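Local coordinates for protein putative L-alanine-DL-glutamate epimerase (Burkholderia xenovorans, PDB 3GO2) that probably acts as a magnesium-dependent racemase or epimerase of the mandelate racemase/muconate lactonizing enzyme family, at residues A[270-273]-A[274-278]; A[346-349]-A[350-354]; A[198-201]-A[202-206]; A[25-28]-A[29-33]. One frame throughout, in Å; residues are numbered along the deposited sequence. Where two conformers were deposited one is given.

Contact 1: residues A[270-273]-A[274-278]; sequences TLFG and IREFK. With MG (magnesium ion), chain C.
Ile274 follows Gly273 at the start of 274-278, its side chain turned off toward Phe307 of helix 298-310. Arg275 likewise leads away, its NH2 forming a salt bridge with Asp312 of a second subunit. The backbone N of Glu276 makes a weak hydrogen bond of 3.2 Å to Gly273 O, and its side chain folds back along the chain beside Phe272, pointing the same way. CG stands opposite the carbonyl carbon (chi1 -70°) and the chain is extended beyond it, which brings OE1 to 2.8 Å from Phe272 N. That N-H meets the oxygen from above the carboxylate, 60° out of its plane. The carboxylate stands almost perpendicular to the Phe272 ring, and OE1 lies at the ring's edge. Water 1 also donates to Glu276 OE1, at 2.9 Å. Phe277 closes the turn: its CD2 edge comes 3.2 Å from Gly273 O, Leu271 CD1 lies over one face of its ring, and Leu271 CB packs 3.7 Å from Phe277 CE2. The N-H of Phe277 adds a second weak bond to Gly273 O. The magnesium ion is bound by Thr270 O at 2.4 Å and by water 1 at 2.5 Å, and also by Tyr249 and by Pro78 O of a third subunit. Toward this ion Glu276 is a second-shell residue, although it has also been seen to bind a further magnesium ion, absent from this chain. OE1 accepts one hydrogen bond from the Phe272 N-H and one from a metal-bound water, which probably steadies that water and is consistent with negative charge near the ion.

Contact 2: residues A[346-349]-A[350-354]; sequences IDRL and AWEDE
A type I beta turn from Leu349 to Glu352 carries the chain out of the loop after strand 342-344 and into the short helix 352-355, and across it Glu352 meets both Arg348 and Leu349. The turn is closed by Glu352 N bonding to Leu349 O at 3.1 Å. Arg348 NH1 forms a salt bridge with Glu352 OE2, 3.0 Å long. The oxygen lies near the guanidinium plane at its edge, yet the donor reaches it from above the carboxylate, 80° out of plane. Arg348 is bent at chi2 and chi3, which swings NH1 round to the Glu352 carboxylate. Water 3 joins the two segments: it accepts from Leu349 N at 2.7 Å and donates weakly to Glu352 OE1. Leu349 CB sits squarely over the six-membered ring of Trp351, 4.3 Å from its centroid, a CH-pi contact. Both charged groups have further partners: Tyr20 OH for Glu352 OE1, His323 N for OE2, and the carbonyls of Asp345 and Tyr321 for Arg348. Trp351 stacks on His387. The arrangement is a type I turn leading into a short helix, here set where the barrel domain meets Tyr20 of the N-terminal domain, as expected for the two-domain enolase-like fold.

Contact 3: residues A[198-201]-A[202-206]; sequences NLRA and HLEAL
Arg200 and Glu204, one helical turn apart, slant across each other on the outer flank of helix 193-210 as an i to i+4 salt bridge. Arg200 sends CG away from its backbone N (chi1 173°), runs on extended, then bends at chi3, so NH1 swings toward Glu204. Glu204 is extended beyond CG and brings OE2 to 3.2 Å from Arg200 NH1, with a somewhat bent hydrogen bond. The two flat groups are turned 44° against each other: NH1 comes to OE2 from above the carboxylate, and OE2 is itself tilted from the guanidinium plane, so the pair does not form the coplanar, two-pronged kind of bridge. The carboxylate also rests against the aliphatic part of the arginine, with Glu204 CD 3.5 Å from Arg200 CG. Glu204 CG, in turn, lies 3.3 Å from Arg200 O, the same carbonyl that accepts Glu204 N at 2.9 Å. The stronger partner of Arg200 is Glu235, which pairs with its NE; the bridge to Glu204 is secondary.

On another face Leu203 settles over the preceding turn, its CG 3.3 Å from Leu199 O, and the leucine ends meet loosely, Leu199 CD2 to Leu203 CD1 being 4.4 Å. His202 presses only CB toward Asn198, at 3.3 Å from Asn198 O. Its ring leads away from 198-201, where NE2 bonds to Thr164 OG1 and ND1 to His169. The apolar face lies on the barrel wall, Leu203 touching Thr164 of strand 161-168 and Ile216 and Leu218 of strand 215-219, while Leu206 reaches Val147 of helix 144-156.

Contact 4: residues A[25-28]-A[29-33]; sequences LTTD and EGIVG
The two strands run antiparallel, their segments 170° apart in direction, with Leu25 and Gly33 as a hydrogen-bonded pair: Leu25 N to Gly33 O and Gly33 N to Leu25 O, both 2.8 Å. Thr26 and Val32 follow as the non-hydrogen-bonded pair. Thr27 N then bonds to Ile31 O at 2.9 Å, whereas Thr27 O accepts Gly30 N, also at 2.9 Å, closing a type I turn over Asp28 and Glu29. Gly30, with positive phi (88°), completes the classic type I turn with G1 bulge of a beta hairpin, here the link between strands 19-27 and 32-37 of the three-stranded sheet in the N-terminal domain. The Thr27 hydroxyl adds side-chain bonds to the turn. OG1 sits between its own N and carbonyl carbon (chi1 75°), where it accepts Ile31 N at 3.2 Å and, weakly, Glu29 N at 3.4 Å. Thr27 and Ile31 lie side by side, OG1 3.5 Å from Ile31 CB. On one face of the sheet Thr26 OG1 meets Val32 CG2 at 4.0 Å; from the opposite face Leu25 packs on Leu95 and Ala98 of helix 82-103. Asp28 OD2 and Glu29 OE2 both accept from Ser2 N.

Along the chain the order is contact 4, contact 3, contact 1, contact 2. Contact 4 belongs to the N-terminal domain; the other three lie in the barrel domain. None touch: centres range from 27 Å between contacts 2 and 4 to 50 Å between contacts 3 and 4, which lie on opposite sides of the chain's centre. Strand 19-27 of the N-terminal sheet touches the barrel domain through Tyr20 at contact 2 and ends in contact 4. Only contact 1 holds a magnesium ligand. Side chain to side chain, Arg348 of contact 2 is about 8 Å from His125 and His202 of contact 3 about 7 Å from Asn165, both ligand-binding residues, whereas contact 4 lies away from the known sites.

Contact 1: residues A[270-273]-A[274-278]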
loop_
_atom_site.group_PDB
_atom_site.type_symbol
_atom_site.label_atom_id
_atom_site.label_comp_id
_atom_site.label_asym_id
_atom_site.label_seq_id
_atom_site.Cartn_x
_atom_site.Cartn_y
_atom_site.Cartn_z
ATOM N N THR A 270 0.083 -20.043 18.947
ATOM C CA THR A 270 0.388 -19.321 20.159
ATOM C C THR A 270 -0.356 -17.995 20.249
ATOM O O THR A 270 -0.036 -17.187 21.133
ATOM C CB THR A 270 1.901 -19.107 20.380
ATOM O OG1 THR A 270 2.407 -18.091 19.501
ATOM C CG2 THR A 270 2.665 -20.411 20.209
ATOM N N LEU A 271 -1.295 -17.758 19.339
ATOM C CA LEU A 271 -1.962 -16.460 19.231
ATOM C C LEU A 271 -3.365 -16.463 19.861
ATOM O O LEU A 271 -4.046 -17.505 19.922
ATOM C CB LEU A 271 -2.085 -16.060 17.770
ATOM C CG LEU A 271 -0.820 -15.995 16.941
ATOM C CD1 LEU A 271 -1.161 -15.516 15.497
ATOM C CD2 LEU A 271 0.224 -15.102 17.601
ATOM N N PHE A 272 -3.793 -15.275 20.259
ATOM C CA PHE A 272 -5.058 -15.045 20.955
ATOM C C PHE A 272 -5.972 -14.056 20.220
ATOM O O PHE A 272 -5.606 -12.906 19.991
ATOM C CB PHE A 272 -4.809 -14.493 22.366
ATOM C CG PHE A 272 -4.048 -15.413 23.253
ATOM C CD1 PHE A 272 -4.700 -16.242 24.149
ATOM C CD2 PHE A 272 -2.664 -15.428 23.229
ATOM C CE1 PHE A 272 -3.976 -17.079 24.976
ATOM C CE2 PHE A 272 -1.956 -16.256 24.045
ATOM C CZ PHE A 272 -2.616 -17.085 24.922
ATOM N N GLY A 273 -7.183 -14.511 19.924
ATOM C CA GLY A 273 -8.251 -13.687 19.396
ATOM C C GLY A 273 -8.089 -13.308 17.949
ATOM O O GLY A 273 -7.013 -13.378 17.388
ATOM N N ILE A 274 -9.182 -12.865 17.350
ATOM C CA ILE A 274 -9.108 -12.371 15.992
ATOM C C ILE A 274 -8.025 -11.292 15.867
ATOM O O ILE A 274 -7.282 -11.265 14.882
ATOM C CB ILE A 274 -10.465 -11.831 15.528
ATOM C CG1 ILE A 274 -11.470 -12.976 15.319
ATOM C CG2 ILE A 274 -10.279 -10.968 14.236
ATOM C CD1 ILE A 274 -12.839 -12.494 14.942
ATOM N N ARG A 275 -7.900 -10.414 16.869
ATOM C CA ARG A 275 -6.913 -9.329 16.782
ATOM C C ARG A 275 -5.471 -9.811 16.489
ATOM O O ARG A 275 -4.747 -9.170 15.721
ATOM C CB ARG A 275 -6.871 -8.481 18.061
ATOM C CG ARG A 275 -8.063 -7.600 18.313
ATOM C CD ARG A 275 -7.849 -6.803 19.611
ATOM N NE ARG A 275 -8.925 -5.842 19.914
ATOM C CZ ARG A 275 -10.031 -6.104 20.599
ATOM N NH1 ARG A 275 -10.279 -7.325 21.093
ATOM N NH2 ARG A 275 -10.917 -5.129 20.802
ATOM N N GLU A 276 -5.033 -10.899 17.128
ATOM C CA GLU A 276 -3.654 -11.360 16.931
ATOM C C GLU A 276 -3.492 -12.146 15.634
ATOM O O GLU A 276 -2.412 -12.147 15.058
ATOM C CB GLU A 276 -3.139 -12.168 18.117
ATOM C CG GLU A 276 -2.905 -11.309 19.358
ATOM C CD GLU A 276 -2.203 -12.058 20.478
ATOM O OE1 GLU A 276 -1.807 -13.235 20.262
ATOM O OE2 GLU A 276 -2.059 -11.467 21.587
ATOM N N PHE A 277 -4.564 -12.795 15.176
ATOM C CA PHE A 277 -4.505 -13.572 13.939
ATOM C C PHE A 277 -4.518 -12.639 12.732
ATOM O O PHE A 277 -3.914 -12.948 11.701
ATOM C CB PHE A 277 -5.687 -14.545 13.836
ATOM C CG PHE A 277 -5.524 -15.832 14.624
ATOM C CD1 PHE A 277 -5.241 -17.021 13.952
ATOM C CD2 PHE A 277 -5.648 -15.878 16.005
ATOM C CE1 PHE A 277 -5.096 -18.245 14.646
ATOM C CE2 PHE A 277 -5.510 -17.084 16.691
ATOM C CZ PHE A 277 -5.219 -18.250 16.006
ATOM N N LYS A 278 -5.220 -11.514 12.863
ATOM C CA LYS A 278 -5.503 -10.633 11.742
ATOM C C LYS A 278 -4.266 -10.203 10.958
ATOM O O LYS A 278 -4.295 -10.278 9.735
ATOM C CB LYS A 278 -6.326 -9.432 12.201
ATOM C CG LYS A 278 -6.571 -8.365 11.122
ATOM C CD LYS A 278 -7.469 -7.247 11.657
ATOM C CE LYS A 278 -7.201 -5.923 10.964
ATOM N NZ LYS A 278 -7.391 -5.986 9.455
HETATM MG MG MG C . 1.832 -15.990 21.942
HETATM O O HOH W 1 0.956 -13.848 20.936
HETATM O O HOH W 2 1.375 -14.737 23.896
#

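Contact 2: residues A[346-349]-A[350-354]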
loop_
_atom_site.group_PDB
_atom_site.type_symbol
_atom_site.label_atom_id
_atom_site.label_comp_id
_atom_site.label_asym_id
_atom_site.label_seq_id
_atom_site.Cartn_x
_atom_site.Cartn_y
_atom_site.Cartn_z
ATOM N N ILE A 346 -0.853 -39.791 20.165
ATOM C CA ILE A 346 -1.283 -41.178 20.280
ATOM C C ILE A 346 -0.458 -41.902 21.361
ATOM O O ILE A 346 -0.933 -42.890 21.949
ATOM C CB ILE A 346 -1.240 -41.864 18.886
ATOM C CG1 ILE A 346 -2.337 -41.298 17.968
ATOM C CG2 ILE A 346 -1.388 -43.369 19.000
ATOM C CD1 ILE A 346 -3.768 -41.374 18.523
ATOM N N ASP A 347 0.751 -41.408 21.627
ATOM C CA ASP A 347 1.563 -41.867 22.763
ATOM C C ASP A 347 0.956 -41.314 24.054
ATOM O O ASP A 347 0.862 -40.088 24.233
ATOM C CB ASP A 347 3.017 -41.430 22.631
ATOM C CG ASP A 347 3.695 -41.978 21.378
ATOM O OD1 ASP A 347 3.928 -43.211 21.328
ATOM O OD2 ASP A 347 3.984 -41.166 20.455
ATOM N N ARG A 348 0.542 -42.224 24.947
ATOM C CA ARG A 348 -0.103 -41.826 26.196
ATOM C C ARG A 348 0.659 -42.348 27.397
ATOM O O ARG A 348 1.316 -43.398 27.349
ATOM C CB ARG A 348 -1.551 -42.316 26.295
ATOM C CG ARG A 348 -2.478 -42.038 25.105
ATOM C CD ARG A 348 -2.448 -40.598 24.632
ATOM N NE ARG A 348 -2.871 -39.645 25.644
ATOM C CZ ARG A 348 -3.102 -38.352 25.387
ATOM N NH1 ARG A 348 -3.478 -37.524 26.339
ATOM N NH2 ARG A 348 -2.957 -37.880 24.155
ATOM N N LEU A 349 0.553 -41.606 28.481
ATOM C CA LEU A 349 1.067 -42.041 29.771
ATOM C C LEU A 349 0.381 -43.323 30.243
ATOM O O LEU A 349 -0.799 -43.563 29.993
ATOM C CB LEU A 349 0.814 -40.974 30.825
ATOM C CG LEU A 349 1.415 -39.594 30.587
ATOM C CD1 LEU A 349 0.879 -38.600 31.612
ATOM C CD2 LEU A 349 2.925 -39.616 30.620
ATOM N N ALA A 350 1.133 -44.127 30.987
ATOM C CA ALA A 350 0.612 -45.396 31.479
ATOM C C ALA A 350 -0.605 -45.228 32.395
ATOM O O ALA A 350 -1.463 -46.112 32.459
ATOM C CB ALA A 350 1.724 -46.160 32.185
ATOM N N TRP A 351 -0.694 -44.097 33.079
ATOM C CA TRP A 351 -1.827 -43.809 33.966
ATOM C C TRP A 351 -2.876 -42.850 33.378
ATOM O O TRP A 351 -3.787 -42.406 34.071
ATOM C CB TRP A 351 -1.324 -43.300 35.320
ATOM C CG TRP A 351 -0.579 -42.013 35.289
ATOM C CD1 TRP A 351 -1.108 -40.767 35.476
ATOM C CD2 TRP A 351 0.824 -41.821 35.057
ATOM N NE1 TRP A 351 -0.127 -39.829 35.422
ATOM C CE2 TRP A 351 1.069 -40.433 35.147
ATOM C CE3 TRP A 351 1.895 -42.681 34.784
ATOM C CZ2 TRP A 351 2.330 -39.878 34.960
ATOM C CZ3 TRP A 351 3.168 -42.125 34.606
ATOM C CH2 TRP A 351 3.369 -40.737 34.695
ATOM N N GLU A 352 -2.764 -42.536 32.088
ATOM C CA GLU A 352 -3.674 -41.551 31.504
ATOM C C GLU A 352 -5.143 -41.936 31.692
ATOM O O GLU A 352 -5.973 -41.096 32.057
ATOM C CB GLU A 352 -3.388 -41.388 30.014
ATOM C CG GLU A 352 -4.226 -40.331 29.282
ATOM C CD GLU A 352 -3.769 -38.918 29.537
ATOM O OE1 GLU A 352 -2.656 -38.733 30.091
ATOM O OE2 GLU A 352 -4.532 -37.983 29.163
ATOM N N ASP A 353 -5.488 -43.191 31.421
ATOM C CA ASP A 353 -6.898 -43.553 31.426
ATOM C C ASP A 353 -7.486 -43.533 32.854
ATOM O O ASP A 353 -8.687 -43.315 32.998
ATOM C CB ASP A 353 -7.144 -44.894 30.724
ATOM C CG ASP A 353 -6.932 -44.824 29.199
ATOM O OD1 ASP A 353 -6.639 -43.728 28.623
ATOM O OD2 ASP A 353 -7.054 -45.888 28.559
ATOM N N GLU A 354 -6.645 -43.725 33.869
ATOM C CA GLU A 354 -7.047 -43.597 35.277
ATOM C C GLU A 354 -7.575 -42.200 35.600
ATOM O O GLU A 354 -8.445 -42.051 36.447
ATOM C CB GLU A 354 -5.832 -43.918 36.192
ATOM C CG GLU A 354 -6.104 -44.051 37.700
ATOM C CD GLU A 354 -4.814 -44.022 38.560
ATOM O OE1 GLU A 354 -3.702 -44.205 38.014
ATOM O OE2 GLU A 354 -4.916 -43.798 39.794
HETATM O O HOH W 3 -1.106 -39.460 28.030
#

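Contact 3: residues A[198-201]-A[202-206]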
loop_
_atom_site.group_PDB
_atom_site.type_symbol
_atom_site.label_atom_id
_atom_site.label_comp_id
_atom_site.label_asym_id
_atom_site.label_seq_id
_atom_site.Cartn_x
_atom_site.Cartn_y
_atom_site.Cartn_z
ATOM N N ASN A 198 20.655 -33.260 9.114
ATOM C CA ASN A 198 19.948 -34.079 10.099
ATOM C C ASN A 198 18.434 -34.065 9.883
ATOM O O ASN A 198 17.792 -35.102 9.981
ATOM C CB ASN A 198 20.332 -33.659 11.505
ATOM C CG ASN A 198 21.630 -34.275 11.916
ATOM O OD1 ASN A 198 21.678 -35.487 12.208
ATOM N ND2 ASN A 198 22.717 -33.486 11.855
ATOM N N LEU A 199 17.873 -32.898 9.550
ATOM C CA LEU A 199 16.474 -32.832 9.094
ATOM C C LEU A 199 16.225 -33.771 7.938
ATOM O O LEU A 199 15.248 -34.518 7.927
ATOM C CB LEU A 199 16.084 -31.424 8.619
ATOM C CG LEU A 199 15.508 -30.497 9.646
ATOM C CD1 LEU A 199 15.470 -29.050 9.104
ATOM C CD2 LEU A 199 14.116 -31.033 10.095
ATOM N N ARG A 200 17.081 -33.705 6.928
ATOM C CA ARG A 200 16.932 -34.582 5.779
ATOM C C ARG A 200 17.010 -36.083 6.175
ATOM O O ARG A 200 16.149 -36.882 5.768
ATOM C CB ARG A 200 17.991 -34.280 4.725
ATOM C CG ARG A 200 17.947 -35.289 3.604
ATOM C CD ARG A 200 18.980 -35.037 2.541
ATOM N NE ARG A 200 18.673 -33.889 1.694
ATOM C CZ ARG A 200 17.591 -33.739 0.933
ATOM N NH1 ARG A 200 16.623 -34.653 0.879
ATOM N NH2 ARG A 200 17.478 -32.637 0.201
ATOM N N ALA A 201 18.039 -36.452 6.934
ATOM C CA ALA A 201 18.220 -37.865 7.323
ATOM C C ALA A 201 16.995 -38.381 8.090
ATOM O O ALA A 201 16.491 -39.480 7.810
ATOM C CB ALA A 201 19.508 -38.050 8.150
ATOM N N HIS A 202 16.542 -37.583 9.068
ATOM C CA HIS A 202 15.361 -37.917 9.874
ATOM C C HIS A 202 14.096 -38.099 9.057
ATOM O O HIS A 202 13.387 -39.104 9.186
ATOM C CB HIS A 202 15.161 -36.840 10.942
ATOM C CG HIS A 202 14.019 -37.100 11.867
ATOM N ND1 HIS A 202 14.177 -37.703 13.099
ATOM C CD2 HIS A 202 12.704 -36.780 11.768
ATOM C CE1 HIS A 202 12.994 -37.784 13.694
ATOM N NE2 HIS A 202 12.086 -37.237 12.905
ATOM N N LEU A 203 13.799 -37.114 8.218
ATOM C CA LEU A 203 12.629 -37.158 7.397
ATOM C C LEU A 203 12.677 -38.297 6.358
ATOM O O LEU A 203 11.651 -38.903 6.069
ATOM C CB LEU A 203 12.423 -35.800 6.705
ATOM C CG LEU A 203 11.950 -34.699 7.638
ATOM C CD1 LEU A 203 12.058 -33.338 6.901
ATOM C CD2 LEU A 203 10.513 -34.952 8.055
ATOM N N GLU A 204 13.852 -38.583 5.810
ATOM C CA GLU A 204 13.993 -39.712 4.853
ATOM C C GLU A 204 13.679 -41.055 5.515
ATOM O O GLU A 204 12.992 -41.898 4.909
ATOM C CB GLU A 204 15.363 -39.703 4.182
ATOM C CG GLU A 204 15.442 -38.614 3.106
ATOM C CD GLU A 204 16.808 -38.453 2.483
ATOM O OE1 GLU A 204 17.778 -39.008 3.035
ATOM O OE2 GLU A 204 16.895 -37.772 1.430
ATOM N N ALA A 205 14.131 -41.223 6.752
ATOM C CA ALA A 205 13.815 -42.417 7.547
ATOM C C ALA A 205 12.335 -42.506 7.841
ATOM O O ALA A 205 11.705 -43.577 7.722
ATOM C CB ALA A 205 14.632 -42.463 8.837
ATOM N N LEU A 206 11.756 -41.379 8.248
ATOM C CA LEU A 206 10.323 -41.344 8.481
ATOM C C LEU A 206 9.509 -41.708 7.245
ATOM O O LEU A 206 8.546 -42.470 7.335
ATOM C CB LEU A 206 9.917 -39.958 9.013
ATOM C CG LEU A 206 8.722 -39.922 9.929
ATOM C CD1 LEU A 206 9.021 -40.599 11.281
ATOM C CD2 LEU A 206 8.304 -38.448 10.136
#

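Contact 4: residues A[25-28]-A[29-33]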
loop_
_atom_site.group_PDB
_atom_site.type_symbol
_atom_site.label_atom_id
_atom_site.label_comp_id
_atom_site.label_asym_id
_atom_site.label_seq_id
_atom_site.Cartn_x
_atom_site.Cartn_y
_atom_site.Cartn_z
ATOM N N LEU A 25 -15.556 -26.117 38.089
ATOM C CA LEU A 25 -16.536 -25.075 38.352
ATOM C C LEU A 25 -17.822 -25.752 38.792
ATOM O O LEU A 25 -18.316 -26.648 38.111
ATOM C CB LEU A 25 -16.765 -24.266 37.063
ATOM C CG LEU A 25 -17.757 -23.115 37.084
ATOM C CD1 LEU A 25 -17.343 -22.113 35.969
ATOM C CD2 LEU A 25 -19.225 -23.568 36.953
ATOM N N THR A 26 -18.380 -25.328 39.924
ATOM C CA THR A 26 -19.591 -25.975 40.452
ATOM C C THR A 26 -20.719 -24.963 40.488
ATOM O O THR A 26 -20.504 -23.814 40.885
ATOM C CB THR A 26 -19.338 -26.519 41.913
ATOM O OG1 THR A 26 -18.241 -27.435 41.913
ATOM C CG2 THR A 26 -20.588 -27.240 42.469
ATOM N N THR A 27 -21.927 -25.392 40.095
ATOM C CA THR A 27 -23.109 -24.532 40.130
ATOM C C THR A 27 -23.959 -24.797 41.387
ATOM O O THR A 27 -23.767 -25.794 42.081
ATOM C CB THR A 27 -23.975 -24.736 38.884
ATOM O OG1 THR A 27 -24.693 -25.966 38.975
ATOM C CG2 THR A 27 -23.110 -24.797 37.626
ATOM N N ASP A 28 -24.932 -23.927 41.635
ATOM C CA ASP A 28 -25.816 -24.076 42.793
ATOM C C ASP A 28 -26.616 -25.381 42.755
ATOM O O ASP A 28 -26.978 -25.917 43.816
ATOM C CB ASP A 28 -26.773 -22.880 42.890
ATOM C CG ASP A 28 -27.729 -22.994 44.056
ATOM O OD1 ASP A 28 -27.288 -22.811 45.207
ATOM O OD2 ASP A 28 -28.917 -23.299 43.812
ATOM N N GLU A 29 -26.853 -25.908 41.551
ATOM C CA GLU A 29 -27.593 -27.171 41.365
ATOM C C GLU A 29 -26.705 -28.399 41.481
ATOM O O GLU A 29 -27.202 -29.521 41.354
ATOM C CB GLU A 29 -28.226 -27.200 39.972
ATOM C CG GLU A 29 -29.132 -26.032 39.660
ATOM C CD GLU A 29 -30.568 -26.229 40.093
ATOM O OE1 GLU A 29 -30.947 -27.370 40.452
ATOM O OE2 GLU A 29 -31.324 -25.219 40.090
ATOM N N GLY A 30 -25.399 -28.200 41.665
ATOM C CA GLY A 30 -24.458 -29.299 41.756
ATOM C C GLY A 30 -23.868 -29.801 40.453
ATOM O O GLY A 30 -23.183 -30.804 40.443
ATOM N N ILE A 31 -24.102 -29.088 39.361
ATOM C CA ILE A 31 -23.450 -29.425 38.094
ATOM C C ILE A 31 -21.991 -28.997 38.188
ATOM O O ILE A 31 -21.703 -27.918 38.712
ATOM C CB ILE A 31 -24.096 -28.681 36.903
ATOM C CG1 ILE A 31 -25.560 -29.105 36.715
ATOM C CG2 ILE A 31 -23.290 -28.931 35.617
ATOM C CD1 ILE A 31 -25.719 -30.421 36.079
ATOM N N VAL A 32 -21.086 -29.856 37.696
ATOM C CA VAL A 32 -19.663 -29.562 37.680
ATOM C C VAL A 32 -19.181 -29.463 36.239
ATOM O O VAL A 32 -19.338 -30.409 35.469
ATOM C CB VAL A 32 -18.843 -30.616 38.416
ATOM C CG1 VAL A 32 -17.359 -30.335 38.308
ATOM C CG2 VAL A 32 -19.295 -30.697 39.891
ATOM N N GLY A 33 -18.634 -28.298 35.893
ATOM C CA GLY A 33 -17.986 -28.079 34.606
ATOM C C GLY A 33 -16.470 -28.139 34.791
ATOM O O GLY A 33 -15.927 -27.620 35.777
#